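Local coordinates for shikimate dehydrogenase-like protein HI_0607 (Haemophilus influenzae, PDB 1NPY) that catalyses the NADP(+)-dependent oxidation of shikimate to 3-dehydroshikimate in vitro, though far more weakly than classical AroE enzymes, so that its biological substrate may be another, at residues S86-V91 against N101-A106; K121-G126 against Q174-L179; M1-T6 against G32-Y37. All blocks are in the same frame, centred on the assembly; numbering follows the deposited sequence.

Contact 1: S86-V91 against N101-A106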
loop_
_atom_site.group_PDB
_atom_site.type_symbol
_atom_site.label_atom_id
_atom_site.label_comp_id
_atom_site.label_asym_id
_atom_site.label_seq_id
_atom_site.Cartn_x
_atom_site.Cartn_y
_atom_site.Cartn_z
ATOM N N SER A 86 1.981 11.796 -2.597
ATOM C CA SER A 86 0.751 11.308 -1.980
ATOM C C SER A 86 1.102 10.847 -0.569
ATOM O O SER A 86 2.086 10.130 -0.418
ATOM C CB SER A 86 0.228 10.085 -2.741
ATOM O OG SER A 86 -1.077 9.714 -2.337
ATOM N N VAL A 87 0.280 11.174 0.421
ATOM C CA VAL A 87 0.502 10.870 1.829
ATOM C C VAL A 87 -0.531 9.874 2.331
ATOM O O VAL A 87 -1.734 10.064 2.093
ATOM C CB VAL A 87 0.385 12.157 2.668
ATOM C CG1 VAL A 87 0.415 11.883 4.164
ATOM C CG2 VAL A 87 1.547 13.083 2.327
ATOM N N ASN A 88 -0.097 8.836 3.040
ATOM C CA ASN A 88 -1.039 7.932 3.699
ATOM C C ASN A 88 -0.810 7.838 5.209
ATOM O O ASN A 88 -1.497 7.122 5.927
ATOM C CB ASN A 88 -1.066 6.560 3.033
ATOM C CG ASN A 88 -0.021 5.621 3.608
ATOM O OD1 ASN A 88 1.030 6.108 4.028
ATOM N ND2 ASN A 88 -0.302 4.306 3.654
ATOM N N THR A 89 0.140 8.608 5.720
ATOM C CA THR A 89 0.526 8.538 7.133
ATOM C C THR A 89 1.011 9.885 7.643
ATOM O O THR A 89 1.871 10.477 7.002
ATOM C CB THR A 89 1.712 7.590 7.333
ATOM O OG1 THR A 89 1.357 6.313 6.792
ATOM C CG2 THR A 89 1.952 7.357 8.797
ATOM N N ILE A 90 0.461 10.360 8.763
ATOM C CA ILE A 90 0.950 11.564 9.425
ATOM C C ILE A 90 1.364 11.209 10.842
ATOM O O ILE A 90 0.618 10.539 11.556
ATOM C CB ILE A 90 -0.174 12.630 9.456
ATOM C CG1 ILE A 90 -0.677 12.948 8.049
ATOM C CG2 ILE A 90 0.300 13.876 10.168
ATOM C CD1 ILE A 90 -2.038 13.566 8.034
ATOM N N VAL A 91 2.536 11.682 11.260
ATOM C CA VAL A 91 3.019 11.523 12.614
ATOM C C VAL A 91 3.202 12.924 13.190
ATOM O O VAL A 91 3.889 13.777 12.618
ATOM C CB VAL A 91 4.360 10.787 12.697
ATOM C CG1 VAL A 91 4.753 10.540 14.158
ATOM C CG2 VAL A 91 4.319 9.486 11.915
ATOM N N ASN A 101 4.586 7.829 3.177
ATOM C CA ASN A 101 3.731 6.918 2.434
ATOM C C ASN A 101 4.193 5.487 2.667
ATOM O O ASN A 101 5.126 5.022 2.028
ATOM C CB ASN A 101 3.605 7.271 0.962
ATOM C CG ASN A 101 2.479 6.494 0.321
ATOM O OD1 ASN A 101 2.503 5.278 0.382
ATOM N ND2 ASN A 101 1.458 7.183 -0.181
ATOM N N THR A 102 3.487 4.788 3.550
ATOM C CA THR A 102 3.850 3.420 3.894
ATOM C C THR A 102 3.420 2.378 2.869
ATOM O O THR A 102 3.913 1.256 2.917
ATOM C CB THR A 102 3.383 2.986 5.281
ATOM O OG1 THR A 102 1.960 3.076 5.382
ATOM C CG2 THR A 102 3.975 3.825 6.380
ATOM N N ASP A 103 2.554 2.720 1.922
ATOM C CA ASP A 103 2.373 1.829 0.789
ATOM C C ASP A 103 3.662 1.719 -0.035
ATOM O O ASP A 103 4.093 0.615 -0.367
ATOM C CB ASP A 103 1.247 2.325 -0.097
ATOM C CG ASP A 103 -0.116 2.062 0.497
ATOM O OD1 ASP A 103 -0.341 1.050 1.210
ATOM O OD2 ASP A 103 -1.045 2.829 0.185
ATOM N N TYR A 104 4.271 2.862 -0.349
ATOM C CA TYR A 104 5.565 2.895 -1.007
ATOM C C TYR A 104 6.617 2.135 -0.190
ATOM O O TYR A 104 7.339 1.287 -0.722
ATOM C CB TYR A 104 5.963 4.357 -1.267
ATOM C CG TYR A 104 7.389 4.517 -1.731
ATOM C CD1 TYR A 104 7.719 4.403 -3.081
ATOM C CD2 TYR A 104 8.427 4.708 -0.813
ATOM C CE1 TYR A 104 9.041 4.471 -3.495
ATOM C CE2 TYR A 104 9.738 4.803 -1.233
ATOM C CZ TYR A 104 10.038 4.697 -2.572
ATOM O OH TYR A 104 11.364 4.774 -2.959
ATOM N N ILE A 105 6.713 2.429 1.104
ATOM C CA ILE A 105 7.685 1.752 1.962
ATOM C C ILE A 105 7.456 0.243 1.926
ATOM O O ILE A 105 8.416 -0.522 1.824
ATOM C CB ILE A 105 7.682 2.325 3.389
ATOM C CG1 ILE A 105 8.063 3.807 3.381
ATOM C CG2 ILE A 105 8.660 1.610 4.313
ATOM C CD1 ILE A 105 7.806 4.502 4.686
ATOM N N ALA A 106 6.208 -0.191 2.057
ATOM C CA ALA A 106 5.889 -1.621 2.057
ATOM C C ALA A 106 6.323 -2.305 0.769
ATOM O O ALA A 106 6.838 -3.427 0.813
ATOM C CB ALA A 106 4.391 -1.862 2.308
HETATM O O HOH W 1 -2.726 3.323 2.556
#

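Contact 2: K121-G126 against Q174-L179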
loop_
_atom_site.group_PDB
_atom_site.type_symbol
_atom_site.label_atom_id
_atom_site.label_comp_id
_atom_site.label_asym_id
_atom_site.label_seq_id
_atom_site.Cartn_x
_atom_site.Cartn_y
_atom_site.Cartn_z
ATOM N N LYS A 121 12.885 -8.300 -16.023
ATOM C CA LYS A 121 11.892 -7.523 -16.747
ATOM C C LYS A 121 10.567 -7.546 -15.982
ATOM O O LYS A 121 10.098 -8.620 -15.573
ATOM C CB LYS A 121 11.694 -8.082 -18.149
ATOM C CG LYS A 121 12.845 -7.801 -19.118
ATOM C CD LYS A 121 12.784 -8.691 -20.351
ATOM C CE LYS A 121 11.511 -8.456 -21.136
ATOM N NZ LYS A 121 11.495 -9.072 -22.498
ATOM N N VAL A 122 10.050 -6.353 -15.703
ATOM C CA VAL A 122 8.798 -6.179 -14.958
ATOM C C VAL A 122 7.699 -5.640 -15.879
ATOM O O VAL A 122 7.951 -4.761 -16.687
ATOM C CB VAL A 122 8.985 -5.164 -13.814
ATOM C CG1 VAL A 122 7.713 -5.042 -12.970
ATOM C CG2 VAL A 122 10.158 -5.611 -12.944
ATOM N N ILE A 123 6.475 -6.154 -15.757
ATOM C CA ILE A 123 5.295 -5.509 -16.323
ATOM C C ILE A 123 4.283 -5.239 -15.229
ATOM O O ILE A 123 3.932 -6.146 -14.474
ATOM C CB ILE A 123 4.660 -6.345 -17.463
ATOM C CG1 ILE A 123 5.633 -6.474 -18.633
ATOM C CG2 ILE A 123 3.326 -5.726 -17.898
ATOM C CD1 ILE A 123 4.995 -7.267 -19.789
ATOM N N VAL A 124 3.879 -3.978 -15.104
ATOM C CA VAL A 124 2.812 -3.547 -14.215
ATOM C C VAL A 124 1.518 -3.367 -15.018
ATOM O O VAL A 124 1.488 -2.601 -15.982
ATOM C CB VAL A 124 3.168 -2.220 -13.509
ATOM C CG1 VAL A 124 2.012 -1.743 -12.666
ATOM C CG2 VAL A 124 4.419 -2.354 -12.632
ATOM N N HIS A 125 0.473 -4.116 -14.676
ATOM C CA HIS A 125 -0.841 -3.950 -15.273
ATOM C C HIS A 125 -1.636 -3.007 -14.382
ATOM O O HIS A 125 -2.017 -3.339 -13.265
ATOM C CB HIS A 125 -1.536 -5.308 -15.409
ATOM C CG HIS A 125 -2.793 -5.288 -16.222
ATOM N ND1 HIS A 125 -3.540 -6.426 -16.446
ATOM C CD2 HIS A 125 -3.384 -4.306 -16.940
ATOM C CE1 HIS A 125 -4.558 -6.136 -17.239
ATOM N NE2 HIS A 125 -4.493 -4.851 -17.545
ATOM N N GLY A 126 -1.903 -1.817 -14.905
ATOM C CA GLY A 126 -2.742 -0.834 -14.248
ATOM C C GLY A 126 -2.052 0.515 -14.164
ATOM O O GLY A 126 -0.842 0.615 -14.329
ATOM N N GLN A 174 5.496 -9.543 -25.922
ATOM C CA GLN A 174 6.171 -9.119 -24.706
ATOM C C GLN A 174 6.462 -10.367 -23.895
ATOM O O GLN A 174 5.664 -11.308 -23.879
ATOM C CB GLN A 174 5.282 -8.175 -23.892
ATOM C CG GLN A 174 4.856 -6.908 -24.621
ATOM C CD GLN A 174 6.020 -5.992 -24.925
ATOM O OE1 GLN A 174 7.023 -5.997 -24.211
ATOM N NE2 GLN A 174 5.890 -5.201 -25.981
ATOM N N GLN A 175 7.629 -10.363 -23.261
ATOM C CA GLN A 175 7.960 -11.324 -22.216
ATOM C C GLN A 175 8.312 -10.514 -20.971
ATOM O O GLN A 175 8.669 -9.343 -21.063
ATOM C CB GLN A 175 9.109 -12.243 -22.645
ATOM C CG GLN A 175 10.523 -11.805 -22.276
ATOM C CD GLN A 175 11.143 -12.695 -21.214
ATOM O OE1 GLN A 175 11.467 -13.854 -21.492
ATOM N NE2 GLN A 175 11.280 -12.181 -19.992
ATOM N N ALA A 176 8.184 -11.145 -19.810
ATOM C CA ALA A 176 8.498 -10.503 -18.540
ATOM C C ALA A 176 8.690 -11.550 -17.440
ATOM O O ALA A 176 8.099 -12.628 -17.475
ATOM C CB ALA A 176 7.405 -9.527 -18.173
ATOM N N ASP A 177 9.555 -11.240 -16.480
ATOM C CA ASP A 177 9.851 -12.123 -15.363
ATOM C C ASP A 177 8.979 -11.900 -14.142
ATOM O O ASP A 177 8.720 -12.821 -13.372
ATOM C CB ASP A 177 11.306 -11.896 -14.972
ATOM C CG ASP A 177 12.215 -12.096 -16.148
ATOM O OD1 ASP A 177 12.149 -13.215 -16.693
ATOM O OD2 ASP A 177 12.964 -11.210 -16.603
ATOM N N ILE A 178 8.577 -10.650 -13.941
ATOM C CA ILE A 178 7.806 -10.210 -12.793
ATOM C C ILE A 178 6.537 -9.543 -13.314
ATOM O O ILE A 178 6.584 -8.514 -13.994
ATOM C CB ILE A 178 8.614 -9.252 -11.895
ATOM C CG1 ILE A 178 9.875 -9.943 -11.357
ATOM C CG2 ILE A 178 7.799 -8.765 -10.726
ATOM C CD1 ILE A 178 10.873 -9.000 -10.656
ATOM N N LEU A 179 5.397 -10.134 -12.973
ATOM C CA LEU A 179 4.095 -9.589 -13.331
ATOM C C LEU A 179 3.407 -8.999 -12.111
ATOM O O LEU A 179 3.259 -9.672 -11.092
ATOM C CB LEU A 179 3.199 -10.682 -13.907
ATOM C CG LEU A 179 3.891 -11.493 -15.002
ATOM C CD1 LEU A 179 2.915 -12.578 -15.441
ATOM C CD2 LEU A 179 4.244 -10.628 -16.198
#

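Contact 3: M1-T6 against G32-Y37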
loop_
_atom_site.group_PDB
_atom_site.type_symbol
_atom_site.label_atom_id
_atom_site.label_comp_id
_atom_site.label_asym_id
_atom_site.label_seq_id
_atom_site.Cartn_x
_atom_site.Cartn_y
_atom_site.Cartn_z
ATOM N N MET A 1 -7.985 0.201 29.419
ATOM C CA MET A 1 -8.461 1.214 30.419
ATOM C C MET A 1 -7.904 2.612 30.094
ATOM O O MET A 1 -6.757 2.942 30.414
ATOM C CB MET A 1 -8.064 0.767 31.828
ATOM C CG MET A 1 -8.206 -0.732 32.121
ATOM S SD MET A 1 -6.672 -1.723 32.239
ATOM C CE MET A 1 -6.822 -2.465 33.887
ATOM N N ILE A 2 -8.709 3.417 29.406
ATOM C CA ILE A 2 -8.258 4.723 28.920
ATOM C C ILE A 2 -8.003 5.676 30.082
ATOM O O ILE A 2 -8.721 5.669 31.084
ATOM C CB ILE A 2 -9.274 5.334 27.932
ATOM C CG1 ILE A 2 -9.546 4.385 26.759
ATOM C CG2 ILE A 2 -8.801 6.688 27.438
ATOM C CD1 ILE A 2 -10.811 4.738 26.001
ATOM N N ASN A 3 -6.932 6.455 29.984
ATOM C CA ASN A 3 -6.672 7.537 30.920
ATOM C C ASN A 3 -6.291 8.792 30.159
ATOM O O ASN A 3 -6.187 8.814 28.934
ATOM C CB ASN A 3 -5.593 7.192 31.943
ATOM C CG ASN A 3 -4.271 6.788 31.323
ATOM O OD1 ASN A 3 -3.666 7.510 30.533
ATOM N ND2 ASN A 3 -3.805 5.598 31.730
ATOM N N LYS A 4 -6.107 9.874 30.906
ATOM C CA LYS A 4 -5.781 11.141 30.267
ATOM C C LYS A 4 -4.491 11.123 29.450
ATOM O O LYS A 4 -4.298 11.967 28.570
ATOM C CB LYS A 4 -5.703 12.238 31.330
ATOM C CG LYS A 4 -4.475 12.176 32.210
ATOM C CD LYS A 4 -4.623 13.075 33.446
ATOM C CE LYS A 4 -3.379 12.995 34.323
ATOM N NZ LYS A 4 -2.102 13.351 33.639
ATOM N N ASP A 5 -3.591 10.189 29.743
ATOM C CA ASP A 5 -2.296 10.146 29.073
ATOM C C ASP A 5 -2.292 9.197 27.881
ATOM O O ASP A 5 -1.288 9.108 27.176
ATOM C CB ASP A 5 -1.174 9.737 30.032
ATOM C CG ASP A 5 -0.914 10.774 31.107
ATOM O OD1 ASP A 5 -0.832 11.989 30.792
ATOM O OD2 ASP A 5 -0.752 10.377 32.281
ATOM N N THR A 6 -3.411 8.512 27.661
ATOM C CA THR A 6 -3.517 7.596 26.528
ATOM C C THR A 6 -3.381 8.413 25.250
ATOM O O THR A 6 -4.014 9.465 25.096
ATOM C CB THR A 6 -4.904 6.939 26.526
ATOM O OG1 THR A 6 -5.088 6.184 27.725
ATOM C CG2 THR A 6 -5.080 5.935 25.392
ATOM N N GLY A 32 1.383 -3.672 25.632
ATOM C CA GLY A 32 1.309 -2.854 26.822
ATOM C C GLY A 32 1.482 -1.376 26.554
ATOM O O GLY A 32 2.050 -0.658 27.371
ATOM N N LEU A 33 0.979 -0.916 25.410
ATOM C CA LEU A 33 1.038 0.496 25.040
ATOM C C LEU A 33 -0.223 1.274 25.379
ATOM O O LEU A 33 -1.336 0.814 25.117
ATOM C CB LEU A 33 1.269 0.641 23.547
ATOM C CG LEU A 33 2.668 0.341 23.038
ATOM C CD1 LEU A 33 2.740 -0.069 21.595
ATOM C CD2 LEU A 33 3.573 1.556 23.244
ATOM N N ASN A 34 -0.033 2.435 25.992
ATOM C CA ASN A 34 -1.149 3.286 26.387
ATOM C C ASN A 34 -1.603 4.186 25.245
ATOM O O ASN A 34 -1.343 5.400 25.223
ATOM C CB ASN A 34 -0.749 4.161 27.581
ATOM C CG ASN A 34 -1.948 4.858 28.204
ATOM O OD1 ASN A 34 -3.090 4.435 28.008
ATOM N ND2 ASN A 34 -1.689 5.902 28.988
ATOM N N PHE A 35 -2.239 3.518 24.289
ATOM C CA PHE A 35 -2.654 4.055 22.995
ATOM C C PHE A 35 -4.031 3.453 22.716
ATOM O O PHE A 35 -4.322 2.325 23.138
ATOM C CB PHE A 35 -1.745 3.585 21.865
ATOM C CG PHE A 35 -0.503 4.411 21.615
ATOM C CD1 PHE A 35 0.546 4.440 22.526
ATOM C CD2 PHE A 35 -0.344 5.086 20.414
ATOM C CE1 PHE A 35 1.688 5.168 22.272
ATOM C CE2 PHE A 35 0.783 5.802 20.144
ATOM C CZ PHE A 35 1.803 5.860 21.084
ATOM N N ILE A 36 -4.856 4.205 21.989
ATOM C CA ILE A 36 -6.080 3.731 21.343
ATOM C C ILE A 36 -6.136 4.215 19.904
ATOM O O ILE A 36 -5.508 5.218 19.532
ATOM C CB ILE A 36 -7.347 4.197 22.068
ATOM C CG1 ILE A 36 -7.377 5.720 22.207
ATOM C CG2 ILE A 36 -7.475 3.489 23.388
ATOM C CD1 ILE A 36 -8.740 6.314 22.593
ATOM N N TYR A 37 -6.841 3.467 19.058
ATOM C CA TYR A 37 -6.973 3.804 17.656
ATOM C C TYR A 37 -8.460 3.891 17.286
ATOM O O TYR A 37 -9.254 3.063 17.740
ATOM C CB TYR A 37 -6.373 2.704 16.781
ATOM C CG TYR A 37 -6.117 3.077 15.331
ATOM C CD1 TYR A 37 -4.838 3.455 14.913
ATOM C CD2 TYR A 37 -7.121 3.046 14.362
ATOM C CE1 TYR A 37 -4.558 3.770 13.602
ATOM C CE2 TYR A 37 -6.843 3.336 13.035
ATOM C CZ TYR A 37 -5.551 3.673 12.650
ATOM O OH TYR A 37 -5.206 3.957 11.352
HETATM O O HOH W 2 -5.384 2.118 27.946
HETATM O O HOH W 3 -4.007 2.497 30.123
#

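Contact 1: S86-V91 against N101-A106
N88 and T102 exchange two hydrogen bonds where a classic beta bulge, formed by N88 and T89 facing Y100, meets the N-terminus of helix 102-113 in the substrate-binding domain. The N88 carboxamide bonds to both the backbone N and the hydroxyl of T102: its OD1 accepts from T102 N at 2.8 Å, and its ND2 donates to T102 OG1 at 3.1 Å, with the hydroxyl nearly in the amide plane. With CG set between the backbone N and the carbonyl carbon (chi1 88°), N88 directs this amide at the helix start. A second donor, T89 OG1, reaches N88 OD1 at 2.8 Å from the face of the amide opposite to T102 N, so two bonds grip this buried oxygen and should fix the rotation of the group. Both threonine hydroxyls are also tied to helix 235-251: T89 OG1 accepts from Q246 NE2, and T102 OG1 gives its proton to Q242 O. N101 is the N-cap residue: its OD1 takes the N-H of Y104 at 3.1 Å in a nearly straight bond (167°). Its ND2 turns back to S86 O, 3.0 Å away, approaching from above the carbonyl plane. S86 sends its own hydroxyl to E68, beside K67, the inferred proton donor/acceptor. D103, the inferred substrate-binding residue, lies in the first turn of this helix, and a weak, long ion pair links it to K67. A water joins D103 to the bulge, accepting from N88 ND2 at 2.8 Å and donating to D103 OD2 at 2.9 Å.

Contact 2: K121-G126 against Q174-L179
V122 and I178 pair in parallel, their CA atoms 4.7 Å apart, and I123 pairs with L179 one step further on. I123 N donates to I178 O at 2.9 Å, while K121 O receives two backbone donors, I178 N at 3.0 Å and D177 N at 2.8 Å. The second comes in more bent (140°), at the point where the chain of 174-179 turns into its strand. D177 adds a side-chain bond: OD2 accepts K121 N at 3.0 Å through its anti lone pair, so both backbone polar atoms of K121 are held by 174-179. On one face of the sheet V122 CG2 lies against I178 CB at 4.1 Å. On the other, I123 runs its CG1 branch, anti to the carbonyl carbon (chi1 -64°), over A176 CB at 3.6 Å, and L179 CD2 lies more loosely by its CB; F202 of helix 200-205 covers this face. At the outer end the K121 chain, bent at chi3, crosses the Q175 side chain at about a right angle. Such central pairing of parallel strands belongs to the Rossmann-type dinucleotide-binding domain, in which strand 122-125 leads into the glycine-rich turn starting at G126, assigned to NADP(+) by similarity.

Contact 3: M1-T6 against G32-Y37
T6 and N3 hold the two ends of the N34 carboxamide. T6 OG1 donates to N34 OD1 at 2.7 Å, and N34 ND2 donates to N3 OD1 at 3.0 Å in an almost straight bond (170°) that lies in the N34 amide plane. N34 extends toward the turn with CG anti to its backbone N (chi1 -169°), and its amide plane stands 68° from that of N3. N3 OD1 is shared, also taking D5 N at 2.8 Å on a lone pair, which closes an Asx turn; T6 OG1, a donor to N34, in turn accepts N3 N at 2.9 Å. Together with the type I turn from N3 to T6, these bonds fold the N-terminal residues around the tip of N34. Two waters lie between M1 O and N34 OD1 on this surface. Next to these bonds, T6 CA makes a CA-H...O contact with N34 O at 3.4 Å. Outward from there the packing is apolar but thin: T6 CG2 rests against I36 CG1 at 3.9 Å, and I2 CG1 crosses I36 CG2 at 4.1 Å. The contact thus joins the loop leading into strand 7-12 to the start of strand 35-40, which is outermost of its sheet within this chain and pairs with 7-12 through N34 and I36 to Q7; helix 19-31 flanks I36 and Y37, and helix 235-251 takes up L33 and F35.

Contacts 3 and 1 reach the same mixed sheet of the substrate-binding domain, with nearest atoms about 7 Å and centres about 24 Å apart; contact 3 lies at the strand outermost within this chain, away from the annotated sites. Contact 1, centred about 8 Å from the chain's centre, includes D103, whose side chain comes about 4 Å from that of M130, an NADP(+)-binding residue by similarity, and S86, whose side chain comes about 3 Å from that of K67, the inferred proton donor/acceptor. Helix 102-113 then leads to strand 122-125 of contact 2 in the parallel sheet, the two contact centres about 25 Å apart. Contacts 2 and 3, about 46 Å between centres, lie on opposite sides of the chain's centre.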